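Local coordinates for protein transcriptional regulator, PadR family (Enterococcus faecalis, PDB 3HHH) that probably binds DNA through a winged helix-turn-helix domain and regulates transcription as a dimer, as in other PadR-family regulators, at residues B[96-99]-B[100-104]. Sequence-based numbering, arbitrary orientation.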
loop_
_atom_site.group_PDB
_atom_site.type_symbol
_atom_site.label_atom_id
_atom_site.label_comp_id
_atom_site.label_asym_id
_atom_site.label_seq_id
_atom_site.Cartn_x
_atom_site.Cartn_y
_atom_site.Cartn_z
ATOM N N THR B 96 3.444 -10.077 -4.124
ATOM C CA THR B 96 3.854 -10.542 -5.449
ATOM C C THR B 96 2.668 -10.592 -6.414
ATOM O O THR B 96 2.812 -10.294 -7.603
ATOM C CB THR B 96 4.532 -11.926 -5.376
ATOM O OG1 THR B 96 5.659 -11.852 -4.494
ATOM C CG2 THR B 96 5.003 -12.383 -6.756
ATOM N N LEU B 97 1.501 -10.954 -5.887
ATOM C CA LEU B 97 0.276 -10.985 -6.675
ATOM C C LEU B 97 -0.180 -9.561 -6.998
ATOM O O LEU B 97 -0.374 -9.217 -8.162
ATOM C CB LEU B 97 -0.817 -11.742 -5.914
ATOM C CG LEU B 97 -2.054 -12.160 -6.708
ATOM C CD1 LEU B 97 -1.667 -13.043 -7.881
ATOM C CD2 LEU B 97 -3.040 -12.879 -5.796
ATOM N N LEU B 98 -0.332 -8.738 -5.961
ATOM C CA LEU B 98 -0.724 -7.332 -6.112
ATOM C C LEU B 98 0.191 -6.620 -7.101
ATOM O O LEU B 98 -0.272 -6.016 -8.067
ATOM C CB LEU B 98 -0.672 -6.621 -4.754
ATOM C CG LEU B 98 -0.999 -5.123 -4.697
ATOM C CD1 LEU B 98 -2.434 -4.859 -5.100
ATOM C CD2 LEU B 98 -0.736 -4.582 -3.308
ATOM N N SER B 99 1.493 -6.714 -6.850
ATOM C CA SER B 99 2.508 -6.090 -7.696
ATOM C C SER B 99 2.308 -6.453 -9.172
ATOM O O SER B 99 2.466 -5.611 -10.052
ATOM C CB SER B 99 3.908 -6.507 -7.222
ATOM O OG SER B 99 4.921 -5.698 -7.788
ATOM N N LYS B 100 1.947 -7.709 -9.426
ATOM C CA LYS B 100 1.716 -8.209 -10.780
ATOM C C LYS B 100 0.451 -7.605 -11.377
ATOM O O LYS B 100 0.468 -7.116 -12.503
ATOM C CB LYS B 100 1.605 -9.733 -10.746
ATOM C CG LYS B 100 1.541 -10.413 -12.099
ATOM C CD LYS B 100 1.648 -11.922 -11.925
ATOM C CE LYS B 100 0.929 -12.682 -13.018
ATOM N NZ LYS B 100 0.824 -14.124 -12.666
ATOM N N GLN B 101 -0.637 -7.637 -10.611
ATOM C CA GLN B 101 -1.920 -7.056 -11.027
ATOM C C GLN B 101 -1.815 -5.566 -11.347
ATOM O O GLN B 101 -2.360 -5.100 -12.351
ATOM C CB GLN B 101 -2.974 -7.260 -9.934
ATOM C CG GLN B 101 -3.415 -8.708 -9.776
ATOM C CD GLN B 101 -3.994 -9.015 -8.409
ATOM O OE1 GLN B 101 -3.850 -8.238 -7.462
ATOM N NE2 GLN B 101 -4.646 -10.166 -8.296
ATOM N N VAL B 102 -1.109 -4.830 -10.490
ATOM C CA VAL B 102 -0.969 -3.382 -10.632
ATOM C C VAL B 102 -0.045 -3.008 -11.794
ATOM O O VAL B 102 -0.318 -2.050 -12.521
ATOM C CB VAL B 102 -0.455 -2.732 -9.324
ATOM C CG1 VAL B 102 -0.248 -1.232 -9.506
ATOM C CG2 VAL B 102 -1.426 -3.004 -8.179
ATOM N N ASN B 103 1.044 -3.760 -11.968
ATOM C CA ASN B 103 1.956 -3.543 -13.100
ATOM C C ASN B 103 1.325 -3.909 -14.445
ATOM O O ASN B 103 1.665 -3.316 -15.470
ATOM C CB ASN B 103 3.285 -4.293 -12.911
ATOM C CG ASN B 103 4.314 -3.479 -12.132
ATOM O OD1 ASN B 103 4.901 -3.957 -11.163
ATOM N ND2 ASN B 103 4.536 -2.242 -12.557
ATOM N N LYS B 104 0.388 -4.859 -14.436
ATOM C CA LYS B 104 -0.333 -5.245 -15.655
ATOM C C LYS B 104 -1.326 -4.153 -16.090
ATOM O O LYS B 104 -1.985 -4.284 -17.119
ATOM C CB LYS B 104 -1.061 -6.589 -15.457
ATOM C CG LYS B 104 -1.018 -7.530 -16.666
ATOM C CD LYS B 104 -2.247 -7.412 -17.563
ATOM C CE LYS B 104 -1.955 -7.903 -18.980
ATOM N NZ LYS B 104 -3.126 -7.735 -19.882
#
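Leu-97 and Leu-98 meet Gln-101 and Val-102 one turn further on, a local i to i+4 contact near the C-terminal end of the long helix 82-106. Four successive backbone hydrogen bonds carry the turn. The middle two are the straighter: Gln-101 N reaches Leu-97 O at 2.9 Å, and Val-102 N reaches Leu-98 O at 2.8 Å with an N-H...O angle of 164°. The bond from Lys-100 N to Thr-96 O is longer, 3.3 Å, and more bent at 142°, while Asn-103 N reaches Ser-99 O at 3.0 Å.

On the buried side, CD1 of Leu-98 lies 3.7 Å from CG2 of Val-102, the two side chains running side by side in the same direction. The valine sets CG1 anti to its own nitrogen (chi1 177°), which leaves CG2 beside that nitrogen and facing back to the leucine. Around the helix, the Gln-101 side chain, extended beyond CG, runs back along the preceding turn and lays its amide across Leu-97, with NE2 3.6 Å from the leucine CG, a van der Waals contact between the polar amide and the leucine branch. OE1 of Gln-101 lies 3.5 Å from Leu-98 CA.

Thr-96 OG1 hydrogen-bonds to the carbonyl oxygen of Trp-92 and to Lys-106 NZ of the second subunit. That subunit also covers the apolar stripe, with its Leu-9 on Leu-98 and its Trp-95 on Val-102. The arrangement is that of an amphipathic alpha-helix, here the C-terminal helix that follows the winged helix-turn-helix domain and packs against the partner subunit, as in PadR-family dimers.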